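Local coordinates for putative Lipoprotein (Clostridium perfringens, PDB 5J7R) that is of uncharacterised function but belongs to the sporulation and spore germination family and is probably carried on the cell membrane as a lipoprotein, at residues I25-Y30 / I47-D52; L59-I64 / T81-F86; D91-N96 / N128-L133; G116-I121 / K150-E155; K109-L114 / G144-S149. All coordinates share one frame; numbering follows the deposited sequence. Where two conformers were deposited one is given.

Contact 1: residues I25-Y30 / I47-D52. With MG (magnesium ion), chain E.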
# COMPACT_ATOMS: atom_id res chain seq x y z
N ILE A 25 3.29 5.09 -5.62
CA ILE A 25 3.09 6.27 -4.77
C ILE A 25 4.38 7.09 -4.90
O ILE A 25 5.44 6.66 -4.51
CB ILE A 25 2.81 5.96 -3.29
CG1 ILE A 25 1.72 4.88 -3.16
CG2 ILE A 25 2.47 7.25 -2.54
CD1 ILE A 25 1.42 4.45 -1.75
N ASP A 26 4.25 8.28 -5.47
CA ASP A 26 5.39 9.13 -5.72
C ASP A 26 5.57 10.02 -4.49
O ASP A 26 4.73 10.86 -4.22
CB ASP A 26 5.12 9.93 -7.01
CG ASP A 26 6.34 10.65 -7.51
OD1 ASP A 26 7.42 10.52 -6.89
OD2 ASP A 26 6.21 11.36 -8.54
N LEU A 27 6.66 9.82 -3.75
CA LEU A 27 6.93 10.57 -2.53
C LEU A 27 8.37 11.05 -2.45
O LEU A 27 9.18 10.82 -3.34
CB LEU A 27 6.79 9.62 -1.33
CG LEU A 27 5.46 8.93 -1.11
CD1 LEU A 27 5.54 7.91 0.02
CD2 LEU A 27 4.37 9.95 -0.83
N SER A 28 8.68 11.67 -1.32
CA SER A 28 10.03 12.15 -1.04
C SER A 28 10.64 11.66 0.27
O SER A 28 9.94 11.36 1.25
CB SER A 28 10.12 13.70 -1.14
OG SER A 28 8.83 14.30 -1.14
N LEU A 29 11.95 11.52 0.21
CA LEU A 29 12.76 11.16 1.36
C LEU A 29 13.54 12.43 1.66
O LEU A 29 14.14 13.01 0.75
CB LEU A 29 13.73 10.04 1.04
CG LEU A 29 13.13 8.69 0.74
CD1 LEU A 29 14.25 7.75 0.34
CD2 LEU A 29 12.35 8.14 1.93
N TYR A 30 13.50 12.86 2.91
CA TYR A 30 14.20 14.06 3.32
C TYR A 30 15.49 13.72 4.03
O TYR A 30 15.47 13.14 5.11
CB TYR A 30 13.32 14.91 4.23
CG TYR A 30 12.13 15.48 3.53
CD1 TYR A 30 10.97 14.77 3.41
CD2 TYR A 30 12.18 16.77 2.97
CE1 TYR A 30 9.87 15.29 2.77
CE2 TYR A 30 11.07 17.31 2.33
CZ TYR A 30 9.92 16.56 2.23
OH TYR A 30 8.81 17.05 1.59
N ILE A 47 11.27 9.18 -4.20
CA ILE A 47 11.16 7.72 -4.10
C ILE A 47 9.81 7.29 -4.67
O ILE A 47 8.79 7.81 -4.28
CB ILE A 47 11.42 7.22 -2.64
CG1 ILE A 47 11.44 5.69 -2.54
CG2 ILE A 47 10.44 7.82 -1.63
CD1 ILE A 47 12.11 5.17 -1.29
N LEU A 48 9.81 6.43 -5.69
CA LEU A 48 8.59 5.96 -6.26
C LEU A 48 8.37 4.63 -5.58
O LEU A 48 9.02 3.63 -5.88
CB LEU A 48 8.70 5.85 -7.77
CG LEU A 48 7.33 5.53 -8.37
CD1 LEU A 48 6.36 6.70 -8.29
CD2 LEU A 48 7.53 5.15 -9.80
N VAL A 49 7.45 4.64 -4.62
CA VAL A 49 7.15 3.44 -3.87
C VAL A 49 6.16 2.66 -4.68
O VAL A 49 5.08 3.14 -4.95
CB VAL A 49 6.46 3.78 -2.54
CG1 VAL A 49 6.11 2.52 -1.78
CG2 VAL A 49 7.34 4.68 -1.69
N ASP A 50 6.54 1.46 -5.07
CA ASP A 50 5.68 0.56 -5.83
C ASP A 50 4.89 -0.25 -4.81
O ASP A 50 5.44 -1.16 -4.23
CB ASP A 50 6.59 -0.30 -6.73
CG ASP A 50 5.85 -1.32 -7.56
OD1 ASP A 50 4.91 -1.96 -7.11
OD2 ASP A 50 6.32 -1.59 -8.66
N GLY A 51 3.61 0.09 -4.60
CA GLY A 51 2.79 -0.59 -3.58
C GLY A 51 2.70 -2.09 -3.61
O GLY A 51 2.80 -2.73 -2.56
N ASP A 52 2.48 -2.66 -4.79
CA ASP A 52 2.40 -4.11 -4.93
C ASP A 52 3.73 -4.76 -4.54
O ASP A 52 3.72 -5.86 -3.99
CB ASP A 52 1.96 -4.52 -6.35
CG ASP A 52 0.51 -4.11 -6.65
OD1 ASP A 52 -0.14 -3.48 -5.78
OD2 ASP A 52 0.01 -4.44 -7.75
MG MG E . 5.62 -2.09 -10.83
O HOH W 1 4.29 -3.62 -9.31
O HOH W 2 4.56 -2.96 -12.17
O HOH W 3 3.80 -0.79 -10.25
O HOH W 4 6.98 -3.48 -10.36
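With chi1 at -66°, Leu29 carries its CG beside its backbone N, while Ile47, at chi1 -175°, swings CG1 anti to N and leaves CG2 between N and the carbonyl carbon; these torsions put Leu29 CG 3.7 Å from Ile47 CG2. The pair belongs to an antiparallel beta hairpin made by strands 24-32 and 42-50. The other branch joins in, Leu29 CD1 lying 3.7 Å from Ile47 CD1. Ile25 faces Val49 and Leu27 faces Ile47 in hydrogen-bonded pairs. Their four bonds include Ile25 N to Val49 O at 2.7 Å and the nearly straight Ile47 N to Leu27 O at 2.8 Å (171° at the hydrogen). Ile25, Leu27, Ile47 and Val49 share one face: beta-branched Ile and Val suit a strand, and with Leu27 they make a largely buried apolar surface; Leu21, Leu55 and Ala62 of a second subunit pack against this region. The sheet runs on into a third subunit through Ile25 and Asp26. On the reverse face Asp26 and Leu48 form the non-hydrogen-bonded pair: the two side chains cross at about a right angle, Leu48 CD1 resting mainly on the CA-CB stem of Asp26, 3.7 Å from Asp26 CB. Where strand passes into helix, Asp50 is the N-cap, its OD1 accepting from Glu53 N. Its OD2 binds the magnesium ion at 2.3 Å, and OD1 takes a 2.8 Å hydrogen bond from one of the metal's waters.

Contact 2: residues L59-I64 / T81-F86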
# COMPACT_ATOMS: atom_id res chain seq x y z
N LEU A 59 4.45 -9.78 2.52
CA LEU A 59 3.89 -11.14 2.51
C LEU A 59 4.97 -12.21 2.55
O LEU A 59 4.87 -13.15 3.34
CB LEU A 59 2.98 -11.36 1.29
CG LEU A 59 1.69 -10.54 1.25
CD1 LEU A 59 0.96 -10.75 -0.07
CD2 LEU A 59 0.79 -10.91 2.42
N ILE A 60 6.00 -12.10 1.70
CA ILE A 60 7.08 -13.09 1.72
C ILE A 60 7.79 -13.07 3.06
O ILE A 60 8.22 -14.12 3.56
CB ILE A 60 8.13 -12.86 0.59
CG1 ILE A 60 7.47 -12.99 -0.79
CG2 ILE A 60 9.28 -13.87 0.68
CD1 ILE A 60 6.82 -14.33 -1.07
N GLN A 61 7.90 -11.88 3.65
CA GLN A 61 8.59 -11.76 4.94
C GLN A 61 7.76 -12.47 5.96
O GLN A 61 8.28 -13.09 6.86
CB GLN A 61 8.71 -10.29 5.43
CG GLN A 61 10.03 -9.99 6.13
CD GLN A 61 11.25 -9.94 5.22
OE1 GLN A 61 12.19 -10.70 5.43
NE2 GLN A 61 11.24 -9.08 4.20
N ALA A 62 6.45 -12.32 5.83
CA ALA A 62 5.51 -12.94 6.75
C ALA A 62 5.55 -14.47 6.66
O ALA A 62 5.43 -15.15 7.68
CB ALA A 62 4.10 -12.42 6.53
N LEU A 63 5.73 -15.00 5.46
CA LEU A 63 5.83 -16.46 5.26
C LEU A 63 7.10 -16.99 5.92
O LEU A 63 7.08 -18.05 6.54
CB LEU A 63 5.82 -16.84 3.77
CG LEU A 63 4.54 -16.59 2.98
CD1 LEU A 63 4.75 -16.90 1.51
CD2 LEU A 63 3.39 -17.42 3.54
N ILE A 64 8.20 -16.26 5.78
CA ILE A 64 9.48 -16.65 6.38
C ILE A 64 9.40 -16.66 7.90
O ILE A 64 9.99 -17.51 8.54
CB ILE A 64 10.62 -15.72 5.91
CG1 ILE A 64 10.88 -15.92 4.41
CG2 ILE A 64 11.91 -16.03 6.67
CD1 ILE A 64 11.82 -14.91 3.79
N THR A 81 16.01 -18.16 6.72
CA THR A 81 15.95 -17.64 5.35
C THR A 81 15.81 -16.13 5.40
O THR A 81 15.16 -15.58 6.29
CB THR A 81 14.74 -18.20 4.55
OG1 THR A 81 14.82 -19.63 4.52
CG2 THR A 81 14.70 -17.67 3.12
N LYS A 82 16.41 -15.46 4.43
CA LYS A 82 16.37 -14.02 4.37
C LYS A 82 15.95 -13.58 2.99
O LYS A 82 16.42 -14.13 2.00
CB LYS A 82 17.75 -13.47 4.66
CG LYS A 82 18.26 -13.81 6.08
CD LYS A 82 19.63 -13.21 6.32
CE LYS A 82 20.33 -13.78 7.54
NZ LYS A 82 21.59 -13.05 7.86
N LEU A 83 15.07 -12.59 2.94
CA LEU A 83 14.62 -12.05 1.67
C LEU A 83 15.64 -10.99 1.21
O LEU A 83 15.77 -9.94 1.82
CB LEU A 83 13.23 -11.43 1.83
CG LEU A 83 12.60 -10.83 0.58
CD1 LEU A 83 12.45 -11.84 -0.52
CD2 LEU A 83 11.26 -10.25 0.94
N LEU A 84 16.37 -11.29 0.14
CA LEU A 84 17.38 -10.36 -0.38
C LEU A 84 16.72 -9.23 -1.13
O LEU A 84 17.10 -8.07 -0.97
CB LEU A 84 18.38 -11.10 -1.27
CG LEU A 84 19.19 -12.20 -0.57
CD1 LEU A 84 20.06 -12.92 -1.58
CD2 LEU A 84 20.04 -11.65 0.57
N SER A 85 15.74 -9.56 -1.96
CA SER A 85 15.01 -8.55 -2.72
C SER A 85 13.73 -9.13 -3.30
O SER A 85 13.60 -10.34 -3.47
CB SER A 85 15.85 -7.98 -3.87
OG SER A 85 16.13 -8.97 -4.84
N PHE A 86 12.79 -8.23 -3.60
CA PHE A 86 11.52 -8.61 -4.17
C PHE A 86 11.19 -7.59 -5.25
O PHE A 86 11.16 -6.39 -4.97
CB PHE A 86 10.44 -8.66 -3.11
CG PHE A 86 9.11 -9.09 -3.64
CD1 PHE A 86 8.80 -10.43 -3.80
CD2 PHE A 86 8.18 -8.14 -3.99
CE1 PHE A 86 7.56 -10.80 -4.31
CE2 PHE A 86 6.96 -8.51 -4.51
CZ PHE A 86 6.64 -9.84 -4.67
O HOH W 5 13.48 -12.96 6.10
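The helical turn around Gln61 lies over Leu83, with helix 51-65 and strand 83-89 running roughly antiparallel: the axes of the short segments make 156° and come within 10.1 Å. That spacing suits a helix laid on a sheet, and no direct hydrogen bond crosses it. The CA atoms of Gln61 and Leu83 stand 6.9 Å apart, and the chain of residues 81-82 is still loop before the strand begins.

Three side chains of the helix make the contact. Ile60, pointing toward the strand, crosses Leu83 at about a right angle, its CG2 4.0 Å from Leu83 CD1, and offers CG1 to Phe86 CE1 at 4.1 Å. One turn on, Ile64 lays CG2 against Thr81 O at 3.3 Å and CD1 near Leu83 CB. Beta-branched isoleucine fits here because its two arms reach different partners. In Gln61 the bend at chi2 (71°) turns the amide across to Leu83, NE2 lying 3.5 Å from Leu83 CD2. Its polar end thereby stays at the partly exposed border, where a water lies 2.7 Å from Gln61 OE1, close to Thr81 O. Thr81 OG1 turns instead to Pro78 O.

A classic beta bulge sets both Leu84 and Ser85 opposite the single residue Asn96 of the adjoining strand 92-97. Ile95 of that strand touches Ile60 and Phe86, while Ile117 and Ile121 of helix 107-121 close on Ile60, wedging it between the second helix and the sheet.

Contact 3: residues D91-N96 / N128-L133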
# COMPACT_ATOMS: atom_id res chain seq x y z
N ASP A 91 4.09 -9.46 -14.98
CA ASP A 91 3.21 -10.26 -14.12
C ASP A 91 3.99 -11.33 -13.34
O ASP A 91 3.39 -12.27 -12.80
CB ASP A 91 2.10 -10.91 -14.95
CG ASP A 91 2.64 -11.90 -15.99
OD1 ASP A 91 3.83 -11.81 -16.36
OD2 ASP A 91 1.86 -12.76 -16.45
N ILE A 92 5.30 -11.18 -13.26
CA ILE A 92 6.15 -12.14 -12.56
C ILE A 92 6.74 -11.51 -11.31
O ILE A 92 7.24 -10.38 -11.37
CB ILE A 92 7.30 -12.62 -13.47
CG1 ILE A 92 6.72 -13.23 -14.73
CG2 ILE A 92 8.21 -13.62 -12.74
CD1 ILE A 92 7.74 -13.60 -15.78
N ALA A 93 6.68 -12.24 -10.21
CA ALA A 93 7.24 -11.80 -8.95
C ALA A 93 8.60 -12.48 -8.78
O ALA A 93 8.68 -13.70 -8.64
CB ALA A 93 6.33 -12.17 -7.80
N ILE A 94 9.66 -11.68 -8.82
CA ILE A 94 11.02 -12.18 -8.67
C ILE A 94 11.31 -12.17 -7.18
O ILE A 94 11.56 -11.12 -6.59
CB ILE A 94 12.05 -11.28 -9.36
CG1 ILE A 94 11.75 -11.15 -10.82
CG2 ILE A 94 13.43 -11.91 -9.33
CD1 ILE A 94 12.51 -10.02 -11.45
N ILE A 95 11.29 -13.36 -6.59
CA ILE A 95 11.53 -13.52 -5.17
C ILE A 95 12.95 -14.00 -5.00
O ILE A 95 13.26 -15.17 -5.24
CB ILE A 95 10.53 -14.53 -4.56
CG1 ILE A 95 9.10 -14.09 -4.89
CG2 ILE A 95 10.76 -14.64 -3.06
CD1 ILE A 95 8.04 -15.10 -4.50
N ASN A 96 13.82 -13.10 -4.55
CA ASN A 96 15.22 -13.39 -4.37
C ASN A 96 15.52 -13.72 -2.92
O ASN A 96 15.50 -12.85 -2.05
CB ASN A 96 16.03 -12.18 -4.82
CG ASN A 96 17.51 -12.42 -4.80
OD1 ASN A 96 17.97 -13.57 -4.83
ND2 ASN A 96 18.28 -11.35 -4.77
N ASN A 128 0.88 -13.30 -11.61
CA ASN A 128 0.36 -14.59 -12.08
C ASN A 128 1.41 -15.70 -11.99
O ASN A 128 1.06 -16.88 -12.01
CB ASN A 128 -0.15 -14.47 -13.52
CG ASN A 128 -1.36 -13.56 -13.64
OD1 ASN A 128 -2.16 -13.42 -12.71
ND2 ASN A 128 -1.52 -12.95 -14.81
N LYS A 129 2.69 -15.33 -11.89
CA LYS A 129 3.78 -16.29 -11.79
C LYS A 129 4.86 -15.80 -10.84
O LYS A 129 4.92 -14.61 -10.51
CB LYS A 129 4.41 -16.52 -13.16
CG LYS A 129 3.45 -17.03 -14.22
CD LYS A 129 4.16 -17.32 -15.53
CE LYS A 129 3.17 -17.88 -16.53
NZ LYS A 129 3.73 -18.13 -17.88
N ILE A 130 5.70 -16.72 -10.39
CA ILE A 130 6.81 -16.38 -9.50
C ILE A 130 8.09 -16.96 -10.07
O ILE A 130 8.08 -17.99 -10.73
CB ILE A 130 6.61 -16.85 -8.04
CG1 ILE A 130 6.71 -18.38 -7.92
CG2 ILE A 130 5.29 -16.32 -7.49
CD1 ILE A 130 6.62 -18.89 -6.50
N ASN A 131 9.18 -16.27 -9.81
CA ASN A 131 10.49 -16.68 -10.25
C ASN A 131 11.35 -16.58 -9.00
O ASN A 131 11.69 -15.49 -8.55
CB ASN A 131 10.99 -15.74 -11.35
CG ASN A 131 12.35 -16.14 -11.90
OD1 ASN A 131 12.81 -17.27 -11.72
ND2 ASN A 131 12.99 -15.23 -12.60
N ILE A 132 11.68 -17.74 -8.43
CA ILE A 132 12.51 -17.79 -7.23
C ILE A 132 13.97 -17.82 -7.62
O ILE A 132 14.37 -18.58 -8.49
CB ILE A 132 12.16 -19.00 -6.35
CG1 ILE A 132 10.69 -18.91 -5.92
CG2 ILE A 132 13.09 -19.04 -5.14
CD1 ILE A 132 10.17 -20.08 -5.12
N LEU A 133 14.76 -16.97 -6.96
CA LEU A 133 16.19 -16.87 -7.18
C LEU A 133 16.85 -17.01 -5.83
O LEU A 133 16.24 -16.73 -4.80
CB LEU A 133 16.60 -15.51 -7.76
CG LEU A 133 16.00 -14.98 -9.04
CD1 LEU A 133 16.64 -13.63 -9.39
CD2 LEU A 133 16.17 -15.94 -10.19
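Ile95 reaches Ile130 with CD1, 4.2 Å from Ile130 CB, and Ala93 CB lies 4.3 Å from Ile130 CG2; these residues, with Ile132, form the buried face of two adjacent parallel strands. The torsions of Ile95 (chi1 -54°, chi2 172°) carry CD1 back toward Ile130, across the strand pair, and the small Ala93 lets neighbouring Phe86 and Ile121 come close to the sheet. Ile117 and Ile118 of helix 107-121 pack on this face, the helix being the connection in the beta-alpha-beta unit 92-97, 107-121, 129-134. The reverse face is only partly buried. Here Ile94 CG2 touches Leu133 CD1 at 3.6 Å, and Ile92 CG2 meets Asn131 CB, so the asparagine lends its aliphatic CB on a mixed face. Between the faces runs the backbone ladder: Ala93 N to Lys129 O, Asn131 N to Ala93 O at 2.9 Å, Ile95 N to Asn131 O, and Leu133 N to Ile95 O at 2.9 Å. At one end Asn96 turns its amide to Asn136 N and Ser85 OG. At the other, Asp91 O is gripped twice, by Asn128 N at 3.0 Å and by Lys129 N at a longer 3.3 Å, both donors in the carbonyl plane. The strands are held by main-chain bonds independent of side-chain type, while the side chains settle which face meets the helix; the shared acceptor ties the start of strand 129-134 to Asp91.

Contact 4: residues G116-I121 / K150-E155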
# COMPACT_ATOMS: atom_id res chain seq x y z
N GLY A 116 2.31 -22.80 -1.48
CA GLY A 116 2.07 -21.79 -0.44
C GLY A 116 2.55 -20.40 -0.83
O GLY A 116 1.87 -19.41 -0.59
N ILE A 117 3.72 -20.33 -1.46
CA ILE A 117 4.27 -19.07 -1.92
C ILE A 117 3.36 -18.51 -3.03
O ILE A 117 2.97 -17.35 -2.98
CB ILE A 117 5.73 -19.24 -2.42
CG1 ILE A 117 6.61 -19.66 -1.24
CG2 ILE A 117 6.27 -17.93 -2.99
CD1 ILE A 117 8.03 -20.05 -1.62
N ILE A 118 3.00 -19.36 -3.99
CA ILE A 118 2.13 -18.96 -5.10
C ILE A 118 0.77 -18.51 -4.62
O ILE A 118 0.28 -17.46 -5.03
CB ILE A 118 1.97 -20.09 -6.14
CG1 ILE A 118 3.30 -20.25 -6.89
CG2 ILE A 118 0.87 -19.77 -7.15
CD1 ILE A 118 3.32 -21.38 -7.89
N ALA A 119 0.14 -19.30 -3.76
CA ALA A 119 -1.18 -18.95 -3.25
C ALA A 119 -1.13 -17.62 -2.50
O ALA A 119 -2.07 -16.83 -2.58
CB ALA A 119 -1.71 -20.04 -2.35
N THR A 120 -0.04 -17.38 -1.78
CA THR A 120 0.10 -16.15 -1.01
C THR A 120 0.35 -14.95 -1.92
O THR A 120 -0.35 -13.95 -1.83
CB THR A 120 1.24 -16.26 0.00
OG1 THR A 120 1.00 -17.40 0.85
CG2 THR A 120 1.34 -14.99 0.85
N ILE A 121 1.34 -15.08 -2.80
CA ILE A 121 1.70 -14.00 -3.73
C ILE A 121 0.68 -13.69 -4.81
O ILE A 121 0.44 -12.52 -5.09
CB ILE A 121 3.09 -14.25 -4.36
CG1 ILE A 121 4.17 -14.12 -3.29
CG2 ILE A 121 3.39 -13.24 -5.45
CD1 ILE A 121 4.26 -12.73 -2.66
N LYS A 150 12.92 -21.67 -14.23
CA LYS A 150 12.24 -20.59 -14.95
C LYS A 150 11.01 -20.13 -14.15
O LYS A 150 10.71 -20.69 -13.08
CB LYS A 150 11.88 -21.09 -16.37
CG LYS A 150 13.04 -21.78 -17.07
CD LYS A 150 12.67 -22.29 -18.45
CE LYS A 150 13.75 -23.18 -19.05
NZ LYS A 150 13.36 -23.86 -20.32
N PRO A 151 10.33 -19.06 -14.60
CA PRO A 151 9.13 -18.61 -13.88
C PRO A 151 8.02 -19.66 -13.96
O PRO A 151 7.96 -20.40 -14.94
CB PRO A 151 8.72 -17.34 -14.62
CG PRO A 151 9.98 -16.85 -15.26
CD PRO A 151 10.74 -18.08 -15.63
N PHE A 152 7.16 -19.71 -12.94
CA PHE A 152 6.07 -20.69 -12.92
C PHE A 152 4.86 -20.23 -12.11
O PHE A 152 4.99 -19.40 -11.20
CB PHE A 152 6.57 -22.04 -12.37
CG PHE A 152 7.08 -21.98 -10.96
CD1 PHE A 152 8.38 -21.61 -10.69
CD2 PHE A 152 6.25 -22.31 -9.89
CE1 PHE A 152 8.85 -21.53 -9.39
CE2 PHE A 152 6.71 -22.24 -8.59
CZ PHE A 152 8.02 -21.85 -8.33
N GLY A 153 3.70 -20.77 -12.46
CA GLY A 153 2.44 -20.48 -11.78
C GLY A 153 1.92 -21.77 -11.16
O GLY A 153 2.64 -22.77 -11.15
N LYS A 154 0.70 -21.73 -10.63
CA LYS A 154 0.08 -22.90 -9.99
C LYS A 154 -0.00 -24.09 -10.95
O LYS A 154 0.42 -25.20 -10.61
CB LYS A 154 -1.35 -22.55 -9.50
CG LYS A 154 -2.05 -23.68 -8.71
CD LYS A 154 -1.50 -23.91 -7.31
CE LYS A 154 -1.81 -22.76 -6.36
NZ LYS A 154 -1.25 -22.99 -5.00
N GLU A 155 -0.54 -23.84 -12.15
CA GLU A 155 -0.71 -24.86 -13.20
C GLU A 155 0.58 -25.60 -13.57
O GLU A 155 0.56 -26.79 -13.85
CB GLU A 155 -1.26 -24.22 -14.48
CG GLU A 155 -2.61 -23.54 -14.33
CD GLU A 155 -3.71 -24.50 -13.91
OE1 GLU A 155 -4.83 -24.03 -13.62
OE2 GLU A 155 -3.45 -25.72 -13.88
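Gly116 O is gripped by two donors of the same residue, Thr120 OG1 at 2.6 Å and Thr120 N at 3.0 Å, which arrive from opposite faces of the carbonyl plane. This is the end of helix 107-121, the connecting helix of a beta-alpha-beta unit, and the loop 150-155 folds against it. The threonine hydroxyl, satisfied within the helix, also accepts from Tyr30 N of a second subunit, so threonine suits a buried place facing another chain. On the side toward the loop, Ile118 does most of the work. Its chi1 of -71° and extended chi2 (177°) push CD1 straight out, 3.6 Å from Phe152 CE2 and equally close to Gly153 C. The methyl comes to the phenyl ring obliquely and lies against the loop backbone at Gly153. Phe152 CG lies between its backbone N and carbonyl carbon, which turns the ring in to meet Ile118, with Lys150 O at its edge, in plane, and Ile130 and Leu160 near by. Phe152 also hydrogen-bonds through its backbone with Ile130, tying the loop to strand 129-134. Lys154 reaches back over the helix: bent at chi2 and chi3, its aliphatic part passes Ile118, CE 4.1 Å from CG2. A long flexible lysine can lend methylenes to the apolar patch and still bring its charge to the border. Its NZ makes a weak hydrogen bond to Glu115 O and stands 4.0 Å from Ala119 CB.

Contact 5: residues K109-L114 / G144-S149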
# COMPACT_ATOMS: atom_id res chain seq x y z
N LYS A 109 6.60 -32.00 0.93
CA LYS A 109 6.87 -30.76 1.67
C LYS A 109 7.26 -29.65 0.69
O LYS A 109 6.75 -28.52 0.80
CB LYS A 109 7.98 -30.98 2.71
CG LYS A 109 8.34 -29.83 3.60
CD LYS A 109 7.27 -29.56 4.66
CE LYS A 109 7.51 -28.19 5.35
NZ LYS A 109 6.78 -27.94 6.63
N GLU A 110 8.13 -29.97 -0.27
CA GLU A 110 8.57 -28.98 -1.25
C GLU A 110 7.40 -28.51 -2.11
O GLU A 110 7.33 -27.33 -2.46
CB GLU A 110 9.68 -29.53 -2.15
CG GLU A 110 10.21 -28.50 -3.16
CD GLU A 110 11.36 -28.99 -4.02
OE1 GLU A 110 11.45 -30.21 -4.22
OE2 GLU A 110 12.15 -28.16 -4.52
N GLN A 111 6.47 -29.40 -2.44
CA GLN A 111 5.32 -29.01 -3.24
C GLN A 111 4.42 -28.06 -2.46
O GLN A 111 3.84 -27.14 -3.04
CB GLN A 111 4.53 -30.23 -3.73
CG GLN A 111 3.36 -29.86 -4.63
CD GLN A 111 2.64 -31.05 -5.22
OE1 GLN A 111 3.13 -32.17 -5.18
NE2 GLN A 111 1.47 -30.79 -5.78
N ALA A 112 4.30 -28.27 -1.15
CA ALA A 112 3.47 -27.41 -0.30
C ALA A 112 4.10 -26.02 -0.22
O ALA A 112 3.40 -25.01 -0.23
CB ALA A 112 3.32 -28.01 1.08
N THR A 113 5.43 -25.98 -0.16
CA THR A 113 6.17 -24.72 -0.11
C THR A 113 5.90 -23.89 -1.35
O THR A 113 5.53 -22.72 -1.25
CB THR A 113 7.68 -24.97 0.02
OG1 THR A 113 7.95 -25.53 1.31
CG2 THR A 113 8.47 -23.66 -0.12
N LEU A 114 6.08 -24.49 -2.53
CA LEU A 114 5.85 -23.77 -3.78
C LEU A 114 4.38 -23.34 -3.94
O LEU A 114 4.10 -22.23 -4.38
CB LEU A 114 6.34 -24.59 -4.98
CG LEU A 114 7.81 -25.05 -4.91
CD1 LEU A 114 8.16 -25.82 -6.18
CD2 LEU A 114 8.79 -23.91 -4.70
N GLY A 144 14.99 -30.15 -4.02
CA GLY A 144 15.58 -31.21 -4.82
C GLY A 144 14.57 -31.89 -5.74
O GLY A 144 14.95 -32.47 -6.76
N ASN A 145 13.28 -31.80 -5.41
CA ASN A 145 12.24 -32.48 -6.21
C ASN A 145 11.49 -31.65 -7.26
O ASN A 145 10.67 -32.20 -8.00
CB ASN A 145 11.19 -33.08 -5.27
CG ASN A 145 11.80 -33.90 -4.14
OD1 ASN A 145 12.29 -34.99 -4.38
ND2 ASN A 145 11.70 -33.43 -2.88
N PHE A 146 11.72 -30.35 -7.31
CA PHE A 146 11.03 -29.48 -8.26
C PHE A 146 11.97 -28.53 -8.97
O PHE A 146 12.85 -27.93 -8.36
CB PHE A 146 9.89 -28.72 -7.58
CG PHE A 146 8.71 -29.58 -7.26
CD1 PHE A 146 8.64 -30.28 -6.07
CD2 PHE A 146 7.66 -29.70 -8.17
CE1 PHE A 146 7.55 -31.08 -5.78
CE2 PHE A 146 6.57 -30.50 -7.88
CZ PHE A 146 6.51 -31.19 -6.68
N ASP A 147 11.75 -28.39 -10.28
CA ASP A 147 12.54 -27.53 -11.14
C ASP A 147 12.00 -26.10 -11.10
O ASP A 147 10.89 -25.84 -11.57
CB ASP A 147 12.53 -28.07 -12.57
CG ASP A 147 13.46 -27.31 -13.51
OD1 ASP A 147 14.22 -26.43 -13.04
OD2 ASP A 147 13.44 -27.60 -14.73
N ILE A 148 12.79 -25.19 -10.52
CA ILE A 148 12.42 -23.75 -10.43
C ILE A 148 13.42 -22.90 -11.23
O ILE A 148 13.77 -21.79 -10.84
CB ILE A 148 12.26 -23.24 -8.98
CG1 ILE A 148 13.54 -23.43 -8.18
CG2 ILE A 148 11.13 -24.01 -8.30
CD1 ILE A 148 13.51 -22.66 -6.88
N SER A 149 13.86 -23.46 -12.35
CA SER A 149 14.83 -22.82 -13.23
C SER A 149 14.23 -21.62 -13.97
O SER A 149 14.94 -20.67 -14.28
CB SER A 149 15.36 -23.84 -14.24
OG SER A 149 16.31 -23.27 -15.11
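Gly144 N passes 3.5 Å from Glu110 OE2 but donates to Ser141 OG; the residue's positive phi (119°) is one that glycine tolerates best, letting the loop turn over the helix. Next, Asn145 N donates to Glu110 OE1 at 2.7 Å, using the syn lone pair of that oxygen, although the bond is bent to 132° at the hydrogen. Glu110 reaches this far because its chain is fully extended, CG anti to the backbone N; its other oxygen accepts from Gly143 N, so loop amides hold the buried carboxylate, probably favouring its ionised form. Phe146 fills the middle. The carboxylate stands nearly perpendicular to the ring and meets its edge, Glu110 OE1 3.4 Å from Phe146 CD1, a setting in which the ring hydrogens face negative charge. Gln111 CB approaches Phe146 CZ obliquely at 3.7 Å, while its NE2 is hydrogen-bonded to Glu115. From one turn further along the helix, Leu114 CD1 reaches Phe146 CB at 3.7 Å. Asp147 points away from the helix. Ile148 returns inward, its CG2 4.1 Å from Leu114 CD1, and both isoleucine and leucine also touch Ile132 of strand 129-134, an apolar place that suits them. Ser149 N finally donates to Asp147 OD1 at 3.1 Å, from above the carboxylate plane. The loop thus combines a helix carboxylate accepting from the Gly143 and Asn145 N-H groups with, at its far end, the Asx turn of Asp147.

Contact 1 lies at the far end, its centre 34 Å from that of contact 5, but touches contact 2 through Asp52 and Phe86; it comes first along the chain. Helix 51-65 begins in contact 1 and leads into contact 2, whose strand 83-89 lies beside strand 92-97 of contact 3. Contacts 3, 4 and 5 interlock, their segments alternating in sequence: the parallel pair of contact 3 is bridged by helix 107-121, and the C-terminal loop then packs on two successive parts of that helix. Contacts 3 and 4 are centred only 8 Å apart. A compact alpha/beta body thus carries a protruding hairpin, which meets other copies, as contacts 2, 4 and 5 also do, consistent with a role in assembly.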